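Local coordinates for protein HTH-type transcriptional regulator KdgR (Escherichia coli, PDB 1YSP) that represses transcription of genes for the uptake and breakdown of 2-keto-3-deoxygluconate, the chain here being its C-terminal, IclR-type domain, at residues 8-22 with 157-171. Sequence-based numbering, arbitrary orientation.
Sequences SADIQMRELSRLTKE and YVAMLHTAARKISAQ. With SO4 (sulfate ion), chain B.
Leu-16 is the apolar centre of this antiparallel helix pair: its CD2 lies 3.6 Å from Met-160 CB, while CD1 meets both Ala-164 CB and Leu-161 CD2. Towards the start of helix 4-20, Ile-168 CD1 packs on Ala-9 CA at 3.6 Å, and the small Ala-164 lets the backbones close in beside Gln-12. Met-160 SD lies near Leu-19 CD1, and the bend at its last torsion (chi3 -82°) turns CE tightly onto Thr-20 CG2. Hydrogen bonds close both ends. Ser-8 OG donates to an in-plane lone pair of Gln-171 OE1 (2.6 Å); Tyr-157 OH gives its proton to the anti lone pair of Glu-22 OE2 (2.6 Å), the carboxylate turned 76° from the ring. A phenylalanine in place of Tyr-157 would probably leave Glu-22 OE2 without this donor and Arg-153 without its hydroxyl partner. Gln-12 crosses the Lys-167 chain at about a right angle; one water joins its OE1 to Lys-167 NZ, another its NE2 to Gln-171 OE1. A sulfate, probably from the crystallisation liquor, is weakly bound by Lys-167 NZ. Beneath, Leu-16 touches Ile-24 and Ile-168 touches Val-129, so an apolar seam seats both helices on the antiparallel sheet, with water-bridged polar groups along its outer margin.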
ATOM      1  N   SER A   8       0.728  -2.772  17.105  1.00 31.83           N
ATOM      2  CA  SER A   8      -0.537  -3.427  16.662  1.00 31.25           C
ATOM      3  C   SER A   8      -0.350  -4.048  15.303  1.00 29.48           C
ATOM      4  O   SER A   8      -0.919  -5.116  15.019  1.00 27.76           O
ATOM      5  CB  SER A   8      -1.692  -2.439  16.552  1.00 30.76           C
ATOM      6  OG  SER A   8      -2.167  -2.045  17.838  1.00 36.28           O
ATOM      7  N   ALA A   9       0.354  -3.320  14.431  1.00 28.33           N
ATOM      8  CA  ALA A   9       0.607  -3.802  13.076  1.00 27.55           C
ATOM      9  C   ALA A   9       1.441  -5.074  13.149  1.00 27.62           C
ATOM     10  O   ALA A   9       1.166  -6.014  12.425  1.00 26.81           O
ATOM     11  CB  ALA A   9       1.361  -2.753  12.288  1.00 27.37           C
ATOM     12  N   ASP A  10       2.453  -5.092  14.020  1.00 27.03           N
ATOM     13  CA  ASP A  10       3.365  -6.229  14.106  1.00 26.79           C
ATOM     14  C   ASP A  10       2.594  -7.534  14.313  1.00 26.21           C
ATOM     15  O   ASP A  10       2.904  -8.566  13.657  1.00 23.89           O
ATOM     16  CB  ASP A  10       4.412  -6.024  15.221  1.00 28.43           C
ATOM     17  CG  ASP A  10       5.255  -7.277  15.454  1.00 30.20           C
ATOM     18  OD1 ASP A  10       6.056  -7.658  14.558  1.00 27.63           O
ATOM     19  OD2 ASP A  10       5.078  -7.915  16.532  1.00 33.46           O
ATOM     20  N   ILE A  11       1.605  -7.491  15.225  1.00 25.14           N
ATOM     21  CA  ILE A  11       0.750  -8.633  15.522  1.00 25.85           C
ATOM     22  C   ILE A  11      -0.080  -9.110  14.325  1.00 25.85           C
ATOM     23  O   ILE A  11      -0.159 -10.303  14.024  1.00 26.84           O
ATOM     24  CB  ILE A  11      -0.210  -8.304  16.760  1.00 24.56           C
ATOM     25  CG1 ILE A  11       0.660  -8.144  18.025  1.00 25.59           C
ATOM     26  CG2 ILE A  11      -1.296  -9.349  16.944  1.00 26.88           C
ATOM     27  CD1 ILE A  11       0.070  -7.171  19.071  1.00 25.57           C
ATOM     28  N   GLN A  12      -0.696  -8.156  13.639  1.00 26.00           N
ATOM     29  CA  GLN A  12      -1.564  -8.495  12.526  1.00 25.61           C
ATOM     30  C   GLN A  12      -0.755  -8.918  11.294  1.00 24.73           C
ATOM     31  O   GLN A  12      -1.216  -9.772  10.498  1.00 24.29           O
ATOM     32  CB  GLN A  12      -2.506  -7.323  12.210  1.00 26.20           C
ATOM     33  CG  GLN A  12      -3.423  -6.944  13.363  1.00 28.04           C
ATOM     34  CD  GLN A  12      -4.314  -8.083  13.784  1.00 27.83           C
ATOM     35  OE1 GLN A  12      -4.793  -8.863  12.946  1.00 27.15           O
ATOM     36  NE2 GLN A  12      -4.548  -8.202  15.104  1.00 30.23           N
ATOM     37  N   MET A  13       0.431  -8.357  11.165  1.00 24.30           N
ATOM     38  CA  MET A  13       1.350  -8.738  10.053  1.00 24.69           C
ATOM     39  C   MET A  13       1.895 -10.155  10.244  1.00 25.91           C
ATOM     40  O   MET A  13       2.005 -10.948   9.306  1.00 24.43           O
ATOM     41  CB  MET A  13       2.475  -7.735   9.939  1.00 25.47           C
ATOM     42  CG  MET A  13       2.001  -6.325   9.408  1.00 22.93           C
ATOM     43  SD  MET A  13       3.261  -5.057   9.629  1.00 26.09           S
ATOM     44  CE  MET A  13       4.497  -5.508   8.407  1.00 24.83           C
ATOM     45  N   ARG A  14       2.253 -10.481  11.491  1.00 25.67           N
ATOM     46  CA  ARG A  14       2.672 -11.861  11.785  1.00 26.19           C
ATOM     47  C   ARG A  14       1.541 -12.849  11.502  1.00 25.54           C
ATOM     48  O   ARG A  14       1.788 -13.908  10.905  1.00 26.35           O
ATOM     49  CB  ARG A  14       3.271 -11.994  13.202  1.00 25.57           C
ATOM     50  CG  ARG A  14       4.612 -11.258  13.361  1.00 26.12           C
ATOM     51  CD  ARG A  14       4.989 -10.978  14.863  1.00 26.91           C
ATOM     52  NE  ARG A  14       6.321 -10.395  14.918  1.00 27.92           N
ATOM     53  CZ  ARG A  14       7.459 -11.067  14.991  1.00 30.30           C
ATOM     54  NH1 ARG A  14       7.465 -12.382  15.099  1.00 31.50           N
ATOM     55  NH2 ARG A  14       8.593 -10.412  14.969  1.00 35.39           N
ATOM     56  N   GLU A  15       0.301 -12.466  11.827  1.00 26.82           N
ATOM     57  CA  GLU A  15      -0.886 -13.232  11.451  1.00 27.56           C
ATOM     58  C   GLU A  15      -1.099 -13.437   9.903  1.00 28.99           C
ATOM     59  O   GLU A  15      -1.383 -14.549   9.424  1.00 27.51           O
ATOM     60  CB  GLU A  15      -2.122 -12.663  12.142  1.00 27.79           C
ATOM     61  CG  GLU A  15      -3.430 -13.396  11.853  1.00 29.27           C
ATOM     62  CD  GLU A  15      -3.623 -14.710  12.639  1.00 31.06           C
ATOM     63  OE1 GLU A  15      -2.662 -15.326  13.155  1.00 29.59           O
ATOM     64  OE2 GLU A  15      -4.786 -15.117  12.732  1.00 34.54           O
ATOM     65  N   LEU A  16      -0.942 -12.369   9.132  1.00 29.02           N
ATOM     66  CA  LEU A  16      -0.986 -12.511   7.670  1.00 30.18           C
ATOM     67  C   LEU A  16       0.138 -13.407   7.147  1.00 29.61           C
ATOM     68  O   LEU A  16      -0.077 -14.180   6.224  1.00 30.72           O
ATOM     69  CB  LEU A  16      -0.863 -11.126   7.008  1.00 29.05           C
ATOM     70  CG  LEU A  16      -2.095 -10.232   7.113  1.00 30.17           C
ATOM     71  CD1 LEU A  16      -1.675  -8.731   6.847  1.00 29.77           C
ATOM     72  CD2 LEU A  16      -3.240 -10.726   6.157  1.00 28.73           C
ATOM     73  N   SER A  17       1.331 -13.285   7.703  1.00 30.21           N
ATOM     74  CA  SER A  17       2.459 -14.114   7.283  1.00 32.12           C
ATOM     75  C   SER A  17       2.139 -15.586   7.568  1.00 31.26           C
ATOM     76  O   SER A  17       2.289 -16.448   6.689  1.00 29.94           O
ATOM     77  CB  SER A  17       3.740 -13.681   7.960  1.00 31.78           C
ATOM     78  OG  SER A  17       4.787 -14.644   7.831  1.00 36.64           O
ATOM     79  N   ARG A  18       1.651 -15.854   8.785  1.00 30.35           N
ATOM     80  CA  ARG A  18       1.147 -17.180   9.157  1.00 30.59           C
ATOM     81  C   ARG A  18       0.093 -17.703   8.175  1.00 30.65           C
ATOM     82  O   ARG A  18       0.155 -18.869   7.759  1.00 30.30           O
ATOM     83  CB  ARG A  18       0.518 -17.139  10.577  1.00 29.36           C
ATOM     84  CG  ARG A  18       0.171 -18.513  11.142  1.00 31.98           C
ATOM     85  CD  ARG A  18      -0.537 -18.383  12.508  1.00 30.02           C
ATOM     86  NE  ARG A  18      -1.909 -17.913  12.370  1.00 30.58           N
ATOM     87  CZ  ARG A  18      -2.943 -18.660  11.992  1.00 31.98           C
ATOM     88  NH1 ARG A  18      -2.769 -19.935  11.679  1.00 36.23           N
ATOM     89  NH2 ARG A  18      -4.148 -18.142  11.916  1.00 34.49           N
ATOM     90  N   LEU A  19      -0.895 -16.874   7.837  1.00 30.79           N
ATOM     91  CA  LEU A  19      -1.983 -17.345   6.965  1.00 31.87           C
ATOM     92  C   LEU A  19      -1.553 -17.481   5.485  1.00 32.40           C
ATOM     93  O   LEU A  19      -2.119 -18.296   4.748  1.00 32.79           O
ATOM     94  CB  LEU A  19      -3.212 -16.452   7.065  1.00 31.58           C
ATOM     95  CG  LEU A  19      -3.975 -16.274   8.410  1.00 33.74           C
ATOM     96  CD1 LEU A  19      -4.811 -14.970   8.383  1.00 34.13           C
ATOM     97  CD2 LEU A  19      -4.839 -17.404   8.737  1.00 34.36           C
ATOM     98  N   THR A  20      -0.579 -16.689   5.043  1.00 31.51           N
ATOM     99  CA  THR A  20      -0.349 -16.577   3.586  1.00 32.50           C
ATOM    100  C   THR A  20       1.042 -16.966   3.140  1.00 33.01           C
ATOM    101  O   THR A  20       1.253 -17.198   1.940  1.00 33.95           O
ATOM    102  CB  THR A  20      -0.611 -15.110   3.047  1.00 30.67           C
ATOM    103  OG1 THR A  20       0.383 -14.234   3.547  1.00 30.67           O
ATOM    104  CG2 THR A  20      -1.977 -14.613   3.398  1.00 32.77           C
ATOM    105  N   LYS A  21       1.991 -16.969   4.077  1.00 33.80           N
ATOM    106  CA  LYS A  21       3.428 -17.148   3.826  1.00 35.62           C
ATOM    107  C   LYS A  21       4.058 -16.077   2.921  1.00 35.53           C
ATOM    108  O   LYS A  21       5.158 -16.270   2.407  1.00 35.27           O
ATOM    109  CB  LYS A  21       3.749 -18.543   3.253  1.00 37.14           C
ATOM    110  CG  LYS A  21       3.113 -19.679   4.015  1.00 40.04           C
ATOM    111  CD  LYS A  21       4.022 -20.198   5.093  1.00 44.57           C
ATOM    112  CE  LYS A  21       4.045 -21.730   5.035  1.00 45.43           C
ATOM    113  NZ  LYS A  21       3.813 -22.330   6.360  1.00 48.20           N
ATOM    114  N   GLU A  22       3.351 -14.959   2.734  1.00 33.42           N
ATOM    115  CA  GLU A  22       3.805 -13.902   1.821  1.00 32.23           C
ATOM    116  C   GLU A  22       4.617 -12.864   2.613  1.00 31.84           C
ATOM    117  O   GLU A  22       4.594 -12.901   3.867  1.00 31.48           O
ATOM    118  CB  GLU A  22       2.590 -13.222   1.191  1.00 31.91           C
ATOM    119  CG  GLU A  22       1.662 -14.111   0.288  1.00 33.02           C
ATOM    120  CD  GLU A  22       2.278 -14.501  -1.076  1.00 32.34           C
ATOM    121  OE1 GLU A  22       3.436 -14.142  -1.337  1.00 33.75           O
ATOM    122  OE2 GLU A  22       1.585 -15.188  -1.865  1.00 32.82           O
ATOM    123  N   TYR A 157      -6.760 -12.329  -0.403  1.00 27.97           N
ATOM    124  CA  TYR A 157      -5.677 -11.478   0.144  1.00 27.12           C
ATOM    125  C   TYR A 157      -6.234 -10.130   0.561  1.00 27.30           C
ATOM    126  O   TYR A 157      -5.866  -9.622   1.617  1.00 27.50           O
ATOM    127  CB  TYR A 157      -4.522 -11.297  -0.863  1.00 25.95           C
ATOM    128  CG  TYR A 157      -3.539 -12.433  -0.905  1.00 25.89           C
ATOM    129  CD1 TYR A 157      -3.826 -13.687  -0.320  1.00 26.25           C
ATOM    130  CD2 TYR A 157      -2.335 -12.293  -1.572  1.00 25.10           C
ATOM    131  CE1 TYR A 157      -2.950 -14.715  -0.405  1.00 27.24           C
ATOM    132  CE2 TYR A 157      -1.434 -13.342  -1.644  1.00 27.16           C
ATOM    133  CZ  TYR A 157      -1.759 -14.551  -1.064  1.00 27.50           C
ATOM    134  OH  TYR A 157      -0.858 -15.571  -1.134  1.00 28.85           O
ATOM    135  N   VAL A 158      -7.143  -9.578  -0.232  1.00 26.48           N
ATOM    136  CA  VAL A 158      -7.721  -8.256   0.052  1.00 27.06           C
ATOM    137  C   VAL A 158      -8.567  -8.366   1.335  1.00 27.66           C
ATOM    138  O   VAL A 158      -8.492  -7.509   2.234  1.00 25.55           O
ATOM    139  CB  VAL A 158      -8.554  -7.728  -1.140  1.00 26.05           C
ATOM    140  CG1 VAL A 158      -9.476  -6.540  -0.729  1.00 27.51           C
ATOM    141  CG2 VAL A 158      -7.627  -7.355  -2.349  1.00 23.30           C
ATOM    142  N   ALA A 159      -9.323  -9.460   1.418  1.00 27.42           N
ATOM    143  CA  ALA A 159     -10.210  -9.682   2.567  1.00 28.74           C
ATOM    144  C   ALA A 159      -9.390  -9.824   3.835  1.00 27.89           C
ATOM    145  O   ALA A 159      -9.700  -9.164   4.850  1.00 27.27           O
ATOM    146  CB  ALA A 159     -11.103 -10.907   2.328  1.00 29.95           C
ATOM    147  N   MET A 160      -8.287 -10.572   3.771  1.00 26.96           N
ATOM    148  CA  MET A 160      -7.442 -10.716   4.984  1.00 28.51           C
ATOM    149  C   MET A 160      -6.699  -9.415   5.347  1.00 27.17           C
ATOM    150  O   MET A 160      -6.483  -9.117   6.532  1.00 25.69           O
ATOM    151  CB  MET A 160      -6.405 -11.816   4.823  1.00 27.17           C
ATOM    152  CG  MET A 160      -7.006 -13.235   4.679  1.00 30.08           C
ATOM    153  SD  MET A 160      -5.671 -14.430   4.413  1.00 35.73           S
ATOM    154  CE  MET A 160      -5.370 -14.270   2.679  1.00 29.79           C
ATOM    155  N   LEU A 161      -6.236  -8.676   4.328  1.00 24.35           N
ATOM    156  CA  LEU A 161      -5.641  -7.323   4.592  1.00 23.27           C
ATOM    157  C   LEU A 161      -6.654  -6.408   5.310  1.00 23.82           C
ATOM    158  O   LEU A 161      -6.287  -5.702   6.262  1.00 23.36           O
ATOM    159  CB  LEU A 161      -5.202  -6.676   3.255  1.00 22.41           C
ATOM    160  CG  LEU A 161      -3.875  -7.195   2.767  1.00 21.69           C
ATOM    161  CD1 LEU A 161      -3.659  -6.699   1.301  1.00 24.98           C
ATOM    162  CD2 LEU A 161      -2.719  -6.736   3.654  1.00 22.69           C
ATOM    163  N   HIS A 162      -7.885  -6.372   4.814  1.00 24.43           N
ATOM    164  CA  HIS A 162      -8.928  -5.516   5.388  1.00 26.92           C
ATOM    165  C   HIS A 162      -9.206  -5.876   6.846  1.00 27.29           C
ATOM    166  O   HIS A 162      -9.299  -4.994   7.716  1.00 27.85           O
ATOM    167  CB  HIS A 162     -10.201  -5.586   4.577  1.00 28.01           C
ATOM    168  CG  HIS A 162     -10.210  -4.660   3.399  1.00 30.69           C
ATOM    169  ND1 HIS A 162      -9.710  -3.371   3.459  1.00 35.48           N
ATOM    170  CD2 HIS A 162     -10.700  -4.815   2.149  1.00 34.91           C
ATOM    171  CE1 HIS A 162      -9.865  -2.790   2.283  1.00 34.81           C
ATOM    172  NE2 HIS A 162     -10.464  -3.642   1.472  1.00 35.76           N
ATOM    173  N   THR A 163      -9.311  -7.160   7.129  1.00 28.08           N
ATOM    174  CA  THR A 163      -9.417  -7.609   8.559  1.00 29.04           C
ATOM    175  C   THR A 163      -8.275  -7.114   9.418  1.00 28.32           C
ATOM    176  O   THR A 163      -8.497  -6.501  10.490  1.00 29.29           O
ATOM    177  CB  THR A 163      -9.519  -9.154   8.624  1.00 29.85           C
ATOM    178  OG1 THR A 163     -10.622  -9.547   7.807  1.00 28.10           O
ATOM    179  CG2 THR A 163      -9.712  -9.657  10.086  1.00 29.39           C
ATOM    180  N   ALA A 164      -7.047  -7.358   8.966  1.00 26.97           N
ATOM    181  CA  ALA A 164      -5.853  -6.926   9.687  1.00 27.03           C
ATOM    182  C   ALA A 164      -5.842  -5.406   9.895  1.00 27.96           C
ATOM    183  O   ALA A 164      -5.662  -4.907  11.038  1.00 26.82           O
ATOM    184  CB  ALA A 164      -4.585  -7.363   8.913  1.00 26.10           C
ATOM    185  N   ALA A 165      -6.074  -4.654   8.800  1.00 27.25           N
ATOM    186  CA  ALA A 165      -6.092  -3.184   8.883  1.00 27.17           C
ATOM    187  C   ALA A 165      -7.187  -2.631   9.808  1.00 28.16           C
ATOM    188  O   ALA A 165      -6.955  -1.660  10.525  1.00 27.70           O
ATOM    189  CB  ALA A 165      -6.228  -2.580   7.482  1.00 26.65           C
ATOM    190  N   ARG A 166      -8.374  -3.226   9.760  1.00 28.89           N
ATOM    191  CA  ARG A 166      -9.444  -2.744  10.601  0.50 30.33           C
ATOM    192  C   ARG A 166      -9.116  -2.902  12.084  1.00 29.94           C
ATOM    193  O   ARG A 166      -9.403  -1.996  12.875  1.00 29.03           O
ATOM    194  CB  ARG A 166     -10.753  -3.382  10.200  0.50 30.35           C
ATOM    195  CG  ARG A 166     -11.356  -2.652   9.009  0.50 34.02           C
ATOM    196  CD  ARG A 166     -12.157  -3.568   8.137  0.50 38.48           C
ATOM    197  NE  ARG A 166     -12.592  -2.898   6.912  0.50 41.54           N
ATOM    198  CZ  ARG A 166     -12.837  -3.517   5.759  0.50 42.10           C
ATOM    199  NH1 ARG A 166     -12.679  -4.830   5.662  0.50 43.31           N
ATOM    200  NH2 ARG A 166     -13.230  -2.822   4.694  0.50 42.79           N
ATOM    201  N   LYS A 167      -8.467  -4.014  12.442  1.00 29.63           N
ATOM    202  CA  LYS A 167      -8.005  -4.227  13.831  1.00 29.05           C
ATOM    203  C   LYS A 167      -6.947  -3.186  14.226  1.00 29.22           C
ATOM    204  O   LYS A 167      -7.040  -2.521  15.296  1.00 28.43           O
ATOM    205  CB  LYS A 167      -7.509  -5.680  14.031  1.00 28.98           C
ATOM    206  CG  LYS A 167      -8.612  -6.752  13.861  1.00 30.29           C
ATOM    207  CD  LYS A 167      -8.063  -8.189  14.204  1.00 28.47           C
ATOM    208  CE  LYS A 167      -9.201  -9.191  14.339  1.00 33.10           C
ATOM    209  NZ  LYS A 167      -8.639 -10.559  14.033  1.00 38.03           N
ATOM    210  N   ILE A 168      -5.955  -2.983  13.365  1.00 27.94           N
ATOM    211  CA  ILE A 168      -4.919  -1.966  13.651  1.00 28.13           C
ATOM    212  C   ILE A 168      -5.532  -0.561  13.851  1.00 28.38           C
ATOM    213  O   ILE A 168      -5.161   0.167  14.797  1.00 28.02           O
ATOM    214  CB  ILE A 168      -3.869  -1.876  12.530  1.00 27.29           C
ATOM    215  CG1 ILE A 168      -3.128  -3.217  12.337  1.00 28.63           C
ATOM    216  CG2 ILE A 168      -2.835  -0.742  12.815  1.00 29.07           C
ATOM    217  CD1 ILE A 168      -2.242  -3.238  10.984  1.00 26.98           C
ATOM    218  N   SER A 169      -6.420  -0.201  12.934  1.00 28.66           N
ATOM    219  CA  SER A 169      -7.171   1.082  12.980  1.00 30.69           C
ATOM    220  C   SER A 169      -8.018   1.215  14.241  1.00 32.15           C
ATOM    221  O   SER A 169      -7.969   2.250  14.931  1.00 32.64           O
ATOM    222  CB  SER A 169      -8.032   1.223  11.718  1.00 30.08           C
ATOM    223  OG  SER A 169      -7.146   1.398  10.593  1.00 31.12           O
ATOM    224  N   ALA A 170      -8.777   0.172  14.557  1.00 33.57           N
ATOM    225  CA  ALA A 170      -9.525   0.117  15.831  1.00 35.24           C
ATOM    226  C   ALA A 170      -8.639   0.348  17.060  1.00 36.78           C
ATOM    227  O   ALA A 170      -9.018   1.096  17.991  1.00 37.37           O
ATOM    228  CB  ALA A 170     -10.297  -1.211  15.952  1.00 34.67           C
ATOM    229  N   GLN A 171      -7.460  -0.269  17.066  1.00 36.27           N
ATOM    230  CA  GLN A 171      -6.509  -0.098  18.142  1.00 38.21           C
ATOM    231  C   GLN A 171      -5.842   1.302  18.138  1.00 39.34           C
ATOM    232  O   GLN A 171      -5.252   1.690  19.140  1.00 40.82           O
ATOM    233  CB  GLN A 171      -5.495  -1.272  18.139  1.00 37.39           C
ATOM    234  CG  GLN A 171      -6.141  -2.618  18.476  1.00 36.64           C
ATOM    235  CD  GLN A 171      -5.348  -3.852  18.001  1.00 35.61           C
ATOM    236  OE1 GLN A 171      -4.140  -3.802  17.801  1.00 36.06           O
ATOM    237  NE2 GLN A 171      -6.041  -4.966  17.856  1.00 35.25           N
TER
HETATM  238  S   SO4 B 180      -5.221 -11.859  16.506  0.50 15.72           S
HETATM  239  O1  SO4 B 180      -5.506 -13.202  17.040  1.00 36.51           O
HETATM  240  O2  SO4 B 180      -4.839 -11.953  15.055  1.00 40.16           O
HETATM  241  O3  SO4 B 180      -6.379 -11.077  16.613  1.00 26.88           O
HETATM  242  O4  SO4 B 180      -4.105 -11.219  17.269  1.00 35.69           O
HETATM  243  O   HOH W   1      -3.225  -6.659  17.255  1.00 39.97           O
HETATM  244  O   HOH W   2      -6.545 -10.432  11.830  1.00 49.32           O